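Local coordinates for tailspike protein (Siphovirus 9NA, PDB 3RIQ) that recognises the lipopolysaccharide of Salmonella as a trimeric phage tailspike and probably cleaves its O-antigen as an endorhamnosidase, at residues A[282-292]-A[302-312]; A[222-233]-A[258-267]. All blocks are in the same frame, centred on the assembly; numbering follows the deposited sequence.

Contact 1: residues A[282-292]-A[302-312]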
loop_
_atom_site.group_PDB
_atom_site.type_symbol
_atom_site.label_atom_id
_atom_site.label_comp_id
_atom_site.label_asym_id
_atom_site.label_seq_id
_atom_site.Cartn_x
_atom_site.Cartn_y
_atom_site.Cartn_z
ATOM N N VAL A 282 -17.221 -9.501 4.060
ATOM C CA VAL A 282 -17.035 -10.350 2.877
ATOM C C VAL A 282 -17.206 -11.796 3.346
ATOM O O VAL A 282 -16.273 -12.604 3.291
ATOM C CB VAL A 282 -15.670 -10.090 2.193
ATOM C CG1 VAL A 282 -15.555 -10.887 0.884
ATOM C CG2 VAL A 282 -15.516 -8.586 1.866
ATOM N N ASN A 283 -18.396 -12.096 3.889
ATOM C CA ASN A 283 -18.736 -13.449 4.311
ATOM C C ASN A 283 -19.735 -14.093 3.359
ATOM O O ASN A 283 -20.548 -13.391 2.721
ATOM C CB ASN A 283 -19.349 -13.414 5.722
ATOM C CG ASN A 283 -18.302 -13.163 6.804
ATOM O OD1 ASN A 283 -17.847 -14.106 7.476
ATOM N ND2 ASN A 283 -17.900 -11.902 6.972
ATOM N N ALA A 284 -19.732 -15.423 3.309
ATOM C CA ALA A 284 -20.674 -16.176 2.458
ATOM C C ALA A 284 -21.645 -17.034 3.281
ATOM O O ALA A 284 -22.793 -17.168 2.881
ATOM C CB ALA A 284 -19.907 -17.044 1.458
ATOM N N ASP A 285 -21.191 -17.601 4.408
ATOM C CA ASP A 285 -22.074 -18.340 5.320
ATOM C C ASP A 285 -22.288 -17.539 6.602
ATOM O O ASP A 285 -21.353 -16.860 7.089
ATOM C CB ASP A 285 -21.450 -19.694 5.691
ATOM C CG ASP A 285 -21.436 -20.684 4.553
ATOM O OD1 ASP A 285 -22.382 -20.683 3.723
ATOM O OD2 ASP A 285 -20.446 -21.454 4.465
ATOM N N THR A 286 -23.471 -17.651 7.202
ATOM C CA THR A 286 -23.721 -16.989 8.480
ATOM C C THR A 286 -24.745 -17.793 9.288
ATOM O O THR A 286 -25.541 -18.544 8.714
ATOM C CB THR A 286 -24.198 -15.527 8.301
ATOM O OG1 THR A 286 -24.152 -14.854 9.556
ATOM C CG2 THR A 286 -25.625 -15.437 7.762
ATOM N N GLY A 287 -24.693 -17.678 10.620
ATOM C CA GLY A 287 -25.664 -18.383 11.475
ATOM C C GLY A 287 -25.392 -19.880 11.498
ATOM O O GLY A 287 -24.246 -20.308 11.283
ATOM N N SER A 288 -26.437 -20.678 11.732
ATOM C CA SER A 288 -26.292 -22.132 11.876
ATOM C C SER A 288 -26.265 -22.815 10.532
ATOM O O SER A 288 -26.975 -22.392 9.617
ATOM C CB SER A 288 -27.461 -22.713 12.690
ATOM O OG SER A 288 -27.575 -22.052 13.942
ATOM N N PRO A 289 -25.427 -23.859 10.382
ATOM C CA PRO A 289 -25.339 -24.550 9.086
ATOM C C PRO A 289 -26.683 -25.110 8.597
ATOM O O PRO A 289 -27.414 -25.754 9.366
ATOM C CB PRO A 289 -24.351 -25.689 9.345
ATOM C CG PRO A 289 -23.534 -25.243 10.537
ATOM C CD PRO A 289 -24.413 -24.323 11.348
ATOM N N THR A 290 -26.989 -24.844 7.323
ATOM C CA THR A 290 -28.161 -25.352 6.640
ATOM C C THR A 290 -27.711 -25.676 5.217
ATOM O O THR A 290 -26.924 -24.940 4.636
ATOM C CB THR A 290 -29.287 -24.300 6.571
ATOM O OG1 THR A 290 -29.341 -23.584 7.817
ATOM C CG2 THR A 290 -30.620 -24.966 6.329
ATOM N N GLU A 291 -28.197 -26.765 4.646
ATOM C CA GLU A 291 -27.785 -27.132 3.290
ATOM C C GLU A 291 -27.946 -25.962 2.306
ATOM O O GLU A 291 -28.928 -25.182 2.360
ATOM C CB GLU A 291 -28.557 -28.360 2.798
ATOM C CG GLU A 291 -28.050 -28.858 1.478
ATOM C CD GLU A 291 -26.625 -29.386 1.569
ATOM O OE1 GLU A 291 -26.455 -30.608 1.754
ATOM O OE2 GLU A 291 -25.678 -28.577 1.485
ATOM N N ARG A 292 -26.947 -25.810 1.442
ATOM C CA ARG A 292 -26.966 -24.738 0.470
ATOM C C ARG A 292 -27.779 -25.148 -0.749
ATOM O O ARG A 292 -27.824 -26.331 -1.111
ATOM C CB ARG A 292 -25.530 -24.418 0.089
ATOM C CG ARG A 292 -24.644 -24.151 1.319
ATOM C CD ARG A 292 -23.360 -23.371 0.923
ATOM N NE ARG A 292 -22.359 -23.312 2.020
ATOM C CZ ARG A 292 -21.491 -24.284 2.335
ATOM N NH1 ARG A 292 -21.467 -25.422 1.628
ATOM N NH2 ARG A 292 -20.592 -24.107 3.337
ATOM N N PRO A 302 -17.467 -27.467 4.222
ATOM C CA PRO A 302 -18.118 -27.140 5.485
ATOM C C PRO A 302 -18.479 -25.693 5.622
ATOM O O PRO A 302 -17.949 -24.814 4.898
ATOM C CB PRO A 302 -17.068 -27.497 6.528
ATOM C CG PRO A 302 -16.248 -28.597 5.874
ATOM C CD PRO A 302 -16.165 -28.138 4.418
ATOM N N TRP A 303 -19.375 -25.428 6.576
ATOM C CA TRP A 303 -19.802 -24.048 6.863
ATOM C C TRP A 303 -18.567 -23.160 7.112
ATOM O O TRP A 303 -17.616 -23.571 7.802
ATOM C CB TRP A 303 -20.674 -24.037 8.101
ATOM C CG TRP A 303 -21.734 -22.995 8.163
ATOM C CD1 TRP A 303 -21.904 -22.033 9.149
ATOM C CD2 TRP A 303 -22.824 -22.816 7.239
ATOM N NE1 TRP A 303 -23.022 -21.276 8.879
ATOM C CE2 TRP A 303 -23.632 -21.755 7.742
ATOM C CE3 TRP A 303 -23.218 -23.479 6.062
ATOM C CZ2 TRP A 303 -24.788 -21.315 7.084
ATOM C CZ3 TRP A 303 -24.399 -23.064 5.412
ATOM C CH2 TRP A 303 -25.173 -21.990 5.938
ATOM N N PHE A 304 -18.593 -21.969 6.527
ATOM C CA PHE A 304 -17.549 -20.930 6.630
ATOM C C PHE A 304 -16.342 -21.231 5.760
ATOM O O PHE A 304 -15.383 -20.470 5.776
ATOM C CB PHE A 304 -17.086 -20.616 8.074
ATOM C CG PHE A 304 -18.197 -20.232 9.013
ATOM C CD1 PHE A 304 -19.083 -19.197 8.695
ATOM C CD2 PHE A 304 -18.342 -20.897 10.245
ATOM C CE1 PHE A 304 -20.085 -18.817 9.589
ATOM C CE2 PHE A 304 -19.361 -20.532 11.176
ATOM C CZ PHE A 304 -20.237 -19.490 10.846
ATOM N N GLN A 305 -16.376 -22.323 4.995
ATOM C CA GLN A 305 -15.170 -22.749 4.246
ATOM C C GLN A 305 -15.368 -22.849 2.726
ATOM O O GLN A 305 -14.654 -23.591 2.033
ATOM C CB GLN A 305 -14.630 -24.065 4.833
ATOM C CG GLN A 305 -14.314 -23.945 6.310
ATOM C CD GLN A 305 -13.663 -25.173 6.906
ATOM O OE1 GLN A 305 -13.551 -26.227 6.269
ATOM N NE2 GLN A 305 -13.249 -25.047 8.167
ATOM N N LEU A 306 -16.322 -22.091 2.185
ATOM C CA LEU A 306 -16.491 -22.104 0.727
ATOM C C LEU A 306 -15.251 -21.538 0.051
ATOM O O LEU A 306 -14.634 -20.606 0.593
ATOM C CB LEU A 306 -17.727 -21.270 0.320
ATOM C CG LEU A 306 -19.075 -21.914 0.679
ATOM C CD1 LEU A 306 -20.240 -20.901 0.632
ATOM C CD2 LEU A 306 -19.328 -23.129 -0.255
ATOM N N PRO A 307 -14.918 -22.019 -1.165
ATOM C CA PRO A 307 -13.740 -21.498 -1.847
ATOM C C PRO A 307 -14.035 -20.182 -2.590
ATOM O O PRO A 307 -14.084 -20.113 -3.814
ATOM C CB PRO A 307 -13.340 -22.652 -2.774
ATOM C CG PRO A 307 -14.709 -23.230 -3.221
ATOM C CD PRO A 307 -15.559 -23.109 -1.940
ATOM N N THR A 308 -14.255 -19.139 -1.813
ATOM C CA THR A 308 -14.683 -17.866 -2.391
ATOM C C THR A 308 -13.603 -17.195 -3.236
ATOM O O THR A 308 -13.946 -16.507 -4.201
ATOM C CB THR A 308 -15.228 -16.924 -1.312
ATOM O OG1 THR A 308 -14.316 -16.888 -0.195
ATOM C CG2 THR A 308 -16.587 -17.442 -0.814
ATOM N N GLN A 309 -12.313 -17.340 -2.873
ATOM C CA GLN A 309 -11.202 -16.799 -3.710
ATOM C C GLN A 309 -11.372 -15.310 -4.012
ATOM O O GLN A 309 -11.115 -14.872 -5.123
ATOM C CB GLN A 309 -11.098 -17.563 -5.043
ATOM C CG GLN A 309 -10.622 -19.032 -4.928
ATOM C CD GLN A 309 -10.071 -19.531 -6.276
ATOM O OE1 GLN A 309 -8.976 -19.118 -6.711
ATOM N NE2 GLN A 309 -10.827 -20.373 -6.953
ATOM N N HIS A 310 -11.815 -14.524 -3.034
ATOM C CA HIS A 310 -11.830 -13.081 -3.213
ATOM C C HIS A 310 -10.411 -12.530 -3.071
ATOM O O HIS A 310 -9.527 -13.148 -2.448
ATOM C CB HIS A 310 -12.746 -12.414 -2.187
ATOM C CG HIS A 310 -14.184 -12.831 -2.286
ATOM N ND1 HIS A 310 -14.935 -12.666 -3.433
ATOM C CD2 HIS A 310 -15.029 -13.315 -1.343
ATOM C CE1 HIS A 310 -16.177 -13.067 -3.198
ATOM N NE2 HIS A 310 -16.258 -13.475 -1.938
ATOM N N ILE A 311 -10.206 -11.352 -3.648
ATOM C CA ILE A 311 -9.034 -10.524 -3.402
ATOM C C ILE A 311 -9.479 -9.275 -2.675
ATOM O O ILE A 311 -10.362 -8.537 -3.163
ATOM C CB ILE A 311 -8.318 -10.156 -4.731
ATOM C CG1 ILE A 311 -7.881 -11.431 -5.483
ATOM C CG2 ILE A 311 -7.167 -9.164 -4.481
ATOM C CD1 ILE A 311 -7.266 -11.174 -6.908
ATOM N N ILE A 312 -8.894 -9.058 -1.499
ATOM C CA ILE A 312 -9.248 -7.919 -0.664
ATOM C C ILE A 312 -7.960 -7.161 -0.382
ATOM O O ILE A 312 -7.049 -7.717 0.235
ATOM C CB ILE A 312 -9.860 -8.409 0.673
ATOM C CG1 ILE A 312 -11.170 -9.188 0.416
ATOM C CG2 ILE A 312 -10.105 -7.184 1.639
ATOM C CD1 ILE A 312 -11.689 -9.950 1.688
HETATM O O HOH W 1 -16.286 -15.067 1.587
HETATM O O HOH W 2 -18.118 -20.028 3.428
#

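Contact 2: residues A[222-233]-A[258-267]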
loop_
_atom_site.group_PDB
_atom_site.type_symbol
_atom_site.label_atom_id
_atom_site.label_comp_id
_atom_site.label_asym_id
_atom_site.label_seq_id
_atom_site.Cartn_x
_atom_site.Cartn_y
_atom_site.Cartn_z
ATOM N N PHE A 222 -23.658 -7.291 -2.942
ATOM C CA PHE A 222 -23.621 -8.340 -3.996
ATOM C C PHE A 222 -24.459 -9.562 -3.605
ATOM O O PHE A 222 -24.338 -10.058 -2.479
ATOM C CB PHE A 222 -22.187 -8.815 -4.253
ATOM C CG PHE A 222 -21.301 -7.750 -4.841
ATOM C CD1 PHE A 222 -21.155 -7.619 -6.224
ATOM C CD2 PHE A 222 -20.680 -6.808 -4.015
ATOM C CE1 PHE A 222 -20.371 -6.598 -6.781
ATOM C CE2 PHE A 222 -19.889 -5.790 -4.576
ATOM C CZ PHE A 222 -19.751 -5.679 -5.945
ATOM N N ILE A 223 -25.319 -10.008 -4.534
ATOM C CA ILE A 223 -26.146 -11.194 -4.353
ATOM C C ILE A 223 -25.951 -12.121 -5.554
ATOM O O ILE A 223 -26.257 -11.732 -6.694
ATOM C CB ILE A 223 -27.643 -10.761 -4.242
ATOM C CG1 ILE A 223 -27.872 -10.012 -2.936
ATOM C CG2 ILE A 223 -28.608 -11.968 -4.390
ATOM C CD1 ILE A 223 -29.187 -9.164 -2.913
ATOM N N ARG A 224 -25.417 -13.321 -5.300
ATOM C CA ARG A 224 -25.185 -14.336 -6.358
ATOM C C ARG A 224 -24.381 -13.769 -7.536
ATOM O O ARG A 224 -24.783 -13.904 -8.722
ATOM C CB ARG A 224 -26.501 -15.025 -6.842
ATOM C CG ARG A 224 -26.232 -16.386 -7.464
ATOM C CD ARG A 224 -27.545 -17.120 -7.867
ATOM N NE ARG A 224 -27.199 -18.403 -8.521
ATOM C CZ ARG A 224 -26.931 -19.541 -7.875
ATOM N NH1 ARG A 224 -27.033 -19.616 -6.543
ATOM N NH2 ARG A 224 -26.618 -20.649 -8.567
ATOM N N ASN A 225 -23.264 -13.107 -7.200
ATOM C CA ASN A 225 -22.287 -12.647 -8.206
ATOM C C ASN A 225 -21.023 -13.504 -8.139
ATOM O O ASN A 225 -20.604 -13.919 -7.045
ATOM C CB ASN A 225 -21.926 -11.155 -8.025
ATOM C CG ASN A 225 -22.939 -10.215 -8.682
ATOM O OD1 ASN A 225 -22.558 -9.371 -9.523
ATOM N ND2 ASN A 225 -24.228 -10.340 -8.318
ATOM N N ASP A 226 -20.431 -13.779 -9.306
ATOM C CA ASP A 226 -19.161 -14.505 -9.410
ATOM C C ASP A 226 -18.309 -13.804 -10.446
ATOM O O ASP A 226 -18.692 -13.735 -11.632
ATOM C CB ASP A 226 -19.446 -15.959 -9.805
ATOM C CG ASP A 226 -18.201 -16.836 -9.823
ATOM O OD1 ASP A 226 -17.047 -16.317 -9.776
ATOM O OD2 ASP A 226 -18.392 -18.093 -9.870
ATOM N N GLY A 227 -17.173 -13.279 -10.010
ATOM C CA GLY A 227 -16.276 -12.589 -10.943
ATOM C C GLY A 227 -15.559 -13.486 -11.951
ATOM O O GLY A 227 -14.864 -12.992 -12.843
ATOM N N GLY A 228 -15.715 -14.809 -11.806
ATOM C CA GLY A 228 -14.959 -15.777 -12.611
ATOM C C GLY A 228 -13.507 -15.853 -12.160
ATOM O O GLY A 228 -13.089 -15.064 -11.324
ATOM N N ASP A 229 -12.714 -16.782 -12.702
ATOM C CA ASP A 229 -11.267 -16.683 -12.448
ATOM C C ASP A 229 -10.737 -15.305 -12.908
ATOM O O ASP A 229 -9.760 -14.799 -12.354
ATOM C CB ASP A 229 -10.513 -17.854 -13.069
ATOM C CG ASP A 229 -10.795 -19.145 -12.325
ATOM O OD1 ASP A 229 -10.934 -19.089 -11.073
ATOM O OD2 ASP A 229 -10.945 -20.200 -12.984
ATOM N N ASP A 230 -11.460 -14.683 -13.847
ATOM C CA ASP A 230 -11.226 -13.313 -14.304
ATOM C C ASP A 230 -11.186 -12.262 -13.189
ATOM O O ASP A 230 -10.570 -11.181 -13.357
ATOM C CB ASP A 230 -12.351 -12.810 -15.242
ATOM C CG ASP A 230 -12.884 -13.841 -16.235
ATOM O OD1 ASP A 230 -13.027 -15.041 -15.925
ATOM O OD2 ASP A 230 -13.280 -13.360 -17.339
ATOM N N HIS A 231 -11.892 -12.521 -12.078
ATOM C CA HIS A 231 -12.034 -11.505 -11.024
ATOM C C HIS A 231 -12.586 -10.197 -11.573
ATOM O O HIS A 231 -12.124 -9.101 -11.199
ATOM C CB HIS A 231 -10.706 -11.368 -10.242
ATOM C CG HIS A 231 -10.521 -12.488 -9.257
ATOM N ND1 HIS A 231 -10.177 -13.762 -9.659
ATOM C CD2 HIS A 231 -10.716 -12.556 -7.914
ATOM C CE1 HIS A 231 -10.184 -14.575 -8.616
ATOM N NE2 HIS A 231 -10.493 -13.865 -7.542
ATOM N N ASP A 232 -13.618 -10.330 -12.425
ATOM C CA ASP A 232 -14.248 -9.181 -13.077
ATOM C C ASP A 232 -15.539 -8.889 -12.300
ATOM O O ASP A 232 -16.569 -9.504 -12.545
ATOM C CB ASP A 232 -14.519 -9.533 -14.561
ATOM C CG ASP A 232 -14.955 -8.349 -15.394
ATOM O OD1 ASP A 232 -15.257 -7.262 -14.859
ATOM O OD2 ASP A 232 -14.950 -8.532 -16.632
ATOM N N GLY A 233 -15.457 -7.962 -11.337
ATOM C CA GLY A 233 -16.582 -7.655 -10.430
ATOM C C GLY A 233 -16.037 -7.220 -9.085
ATOM O O GLY A 233 -14.966 -7.699 -8.661
ATOM N N ARG A 258 -32.827 -19.579 -2.829
ATOM C CA ARG A 258 -31.603 -19.847 -3.630
ATOM C C ARG A 258 -30.400 -19.167 -3.008
ATOM O O ARG A 258 -30.507 -18.029 -2.509
ATOM C CB ARG A 258 -31.771 -19.373 -5.080
ATOM C CG ARG A 258 -30.512 -19.612 -5.943
ATOM C CD ARG A 258 -30.690 -19.393 -7.416
ATOM N NE ARG A 258 -31.499 -20.463 -7.965
ATOM C CZ ARG A 258 -32.708 -20.301 -8.511
ATOM N NH1 ARG A 258 -33.245 -19.092 -8.627
ATOM N NH2 ARG A 258 -33.383 -21.360 -8.944
ATOM N N SER A 259 -29.251 -19.831 -3.057
ATOM C CA SER A 259 -28.023 -19.221 -2.527
ATOM C C SER A 259 -27.766 -17.833 -3.129
ATOM O O SER A 259 -27.787 -17.668 -4.364
ATOM C CB SER A 259 -26.801 -20.117 -2.806
ATOM O OG SER A 259 -25.628 -19.472 -2.304
ATOM N N ALA A 260 -27.514 -16.863 -2.251
ATOM C CA ALA A 260 -27.272 -15.478 -2.610
ATOM C C ALA A 260 -25.795 -15.109 -2.436
ATOM O O ALA A 260 -25.423 -13.931 -2.397
ATOM C CB ALA A 260 -28.141 -14.575 -1.695
ATOM N N ARG A 261 -24.965 -16.129 -2.271
ATOM C CA ARG A 261 -23.538 -15.975 -1.970
ATOM C C ARG A 261 -22.758 -15.457 -3.177
ATOM O O ARG A 261 -23.323 -15.210 -4.240
ATOM C CB ARG A 261 -22.989 -17.311 -1.489
ATOM C CG ARG A 261 -23.641 -17.772 -0.165
ATOM C CD ARG A 261 -23.176 -19.185 0.141
ATOM N NE ARG A 261 -23.685 -19.732 1.410
ATOM C CZ ARG A 261 -24.836 -20.388 1.558
ATOM N NH1 ARG A 261 -25.663 -20.568 0.519
ATOM N NH2 ARG A 261 -25.161 -20.881 2.752
ATOM N N ASN A 262 -21.448 -15.274 -3.012
ATOM C CA ASN A 262 -20.618 -14.593 -4.008
ATOM C C ASN A 262 -19.207 -15.131 -4.033
ATOM O O ASN A 262 -18.704 -15.553 -2.996
ATOM C CB ASN A 262 -20.571 -13.079 -3.731
ATOM C CG ASN A 262 -21.949 -12.474 -3.654
ATOM O OD1 ASN A 262 -22.484 -12.009 -4.671
ATOM N ND2 ASN A 262 -22.552 -12.475 -2.442
ATOM N N TYR A 263 -18.573 -15.045 -5.206
ATOM C CA TYR A 263 -17.273 -15.647 -5.474
ATOM C C TYR A 263 -16.396 -14.770 -6.314
ATOM O O TYR A 263 -16.886 -14.016 -7.174
ATOM C CB TYR A 263 -17.434 -16.990 -6.253
ATOM C CG TYR A 263 -18.033 -18.100 -5.418
ATOM C CD1 TYR A 263 -17.216 -19.021 -4.749
ATOM C CD2 TYR A 263 -19.419 -18.233 -5.282
ATOM C CE1 TYR A 263 -17.754 -20.023 -3.948
ATOM C CE2 TYR A 263 -19.970 -19.242 -4.501
ATOM C CZ TYR A 263 -19.121 -20.137 -3.828
ATOM O OH TYR A 263 -19.643 -21.116 -3.050
ATOM N N ARG A 264 -15.090 -14.845 -6.060
ATOM C CA ARG A 264 -14.112 -14.309 -7.008
ATOM C C ARG A 264 -14.268 -12.823 -7.378
ATOM O O ARG A 264 -14.220 -12.434 -8.561
ATOM C CB ARG A 264 -14.051 -15.215 -8.266
ATOM C CG ARG A 264 -13.474 -16.590 -7.893
ATOM C CD ARG A 264 -13.351 -17.534 -9.084
ATOM N NE ARG A 264 -14.624 -17.903 -9.701
ATOM C CZ ARG A 264 -14.794 -18.974 -10.483
ATOM N NH1 ARG A 264 -13.762 -19.764 -10.776
ATOM N NH2 ARG A 264 -15.990 -19.245 -10.987
ATOM N N LEU A 265 -14.517 -11.996 -6.361
ATOM C CA LEU A 265 -14.615 -10.545 -6.567
ATOM C C LEU A 265 -13.322 -9.880 -6.095
ATOM O O LEU A 265 -12.499 -10.506 -5.379
ATOM C CB LEU A 265 -15.814 -9.979 -5.781
ATOM C CG LEU A 265 -17.167 -10.576 -6.225
ATOM C CD1 LEU A 265 -18.291 -10.116 -5.275
ATOM C CD2 LEU A 265 -17.522 -10.169 -7.672
ATOM N N VAL A 266 -13.150 -8.613 -6.486
ATOM C CA VAL A 266 -12.024 -7.794 -6.024
ATOM C C VAL A 266 -12.547 -6.595 -5.247
ATOM O O VAL A 266 -13.441 -5.875 -5.735
ATOM C CB VAL A 266 -11.188 -7.271 -7.227
ATOM C CG1 VAL A 266 -10.050 -6.341 -6.713
ATOM C CG2 VAL A 266 -10.607 -8.430 -8.038
ATOM N N PHE A 267 -12.017 -6.409 -4.034
ATOM C CA PHE A 267 -12.313 -5.242 -3.215
ATOM C C PHE A 267 -10.979 -4.550 -2.994
ATOM O O PHE A 267 -10.114 -5.089 -2.270
ATOM C CB PHE A 267 -12.945 -5.668 -1.878
ATOM C CG PHE A 267 -14.218 -6.471 -2.051
ATOM C CD1 PHE A 267 -15.437 -5.818 -2.227
ATOM C CD2 PHE A 267 -14.195 -7.891 -2.120
ATOM C CE1 PHE A 267 -16.615 -6.555 -2.400
ATOM C CE2 PHE A 267 -15.387 -8.633 -2.319
ATOM C CZ PHE A 267 -16.590 -7.959 -2.455
HETATM O O HOH W 3 -12.548 -22.353 -12.275
#

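Contact 1: residues A[282-292]-A[302-312]
In the right-handed beta-helix of the tailspike, the long excursion between strands 281-282 and 311-318 folds back on itself, and the Trp303 indole is sandwiched between Asp285 and Pro289 where its two arms meet. Asp285 CB lies over one face, 3.7 Å from the centroid of the five-membered ring, with its carboxylate stacked nearly parallel to the indole (planes 4° apart). Pro289 CA sits over the opposite face, 3.6 Å from the centroid of the six-membered ring. Trp303 NE1 donates to Gly287 O (2.9 Å), from above the carbonyl plane, which helps fix the ring's rotation. The same carboxylate is gripped side-on by Arg292 of its own arm, NE to OD1 and NH2 to OD2, and OD1 also pairs with Arg261. OD2 uses its anti lone pair for Phe304 N (2.8 Å), inside the type II turn Pro302-Gln305, and accepts a hydrogen bond from a water that in turn accepts from Leu306 N. Leu306 CD2 covers one face of the Arg292 guanidinium, while NH2 reaches Pro302 O in a weak bond. Nearer the coil, Val282 CG1 touches His310 CD2 at 3.3 Å, and Val282 CB meets Ile312 CD1 at 4.0 Å, tip to tip.

Contact 2: residues A[222-233]-A[258-267]
With CG anti to the backbone N (chi1 -175°), Asp226 presents its carboxylate to Arg264, whose chain bends at chi3 (-64°) to lay NE and NH2 side-on against it. In this beta-helix turn, NE meets the syn lone pair of Asp226 OD1 and NH2 meets OD2, both at 2.9 Å. Gly228 N also donates to OD1, from above the carboxylate plane, closing an Asx turn. Gly228 C and Asp229 N lie over one guanidinium face, and NH1 adds a weaker, bent bond to Asp229 OD1 (2.9 Å), completing a salt-bridge network. Arg264 CB packs over a face of the His231 ring. Tyr263 N donates to Asn225 O (3.0 Å) and Gly227 N to Tyr263 O (2.9 Å). Asn262 OD1 accepts from Asn225 N (2.9 Å), while Asn262 ND2 bonds weakly to Phe222 O. Inward, Leu265 CD1 lies over a face of the Phe222 ring, offset toward the rim, a CH-pi contact. Arg224 NH1 reaches Ser259 O (3.0 Å), and NH2 binds Thr199 O. The contact thus joins the end of strand 220-223 to the start of strand 266-273, beside strands 249-250 and 184-194, while Asp230 and Asp232 pair with Lys213 of the second subunit.

Following the chain from the N terminus, contact 2 comes first: residues 222-233 leave strand 220-223, the chain runs on through strands 234-236, 238-241, 249-250 and 254-255, then residues 258-267 return to 222-233, leading into strand 266-273 beside 234-236. Contact 1 opens only after that closure, when residues 282-292 leave strand 281-282; residues 302-312 come back after nine residues without helix or strand. The two are therefore in series, neither nested nor crossed, with centres about 12 Å apart. They touch directly, Gln309 O lying 2.7 Å from His231 NE2 and Thr308 O 2.7 Å from Arg264 N, both probable hydrogen bonds. Strands 266-273 and 311-318, which begin at the ends of 258-267 and 302-312, run parallel as neighbours, so successive coils are tied together.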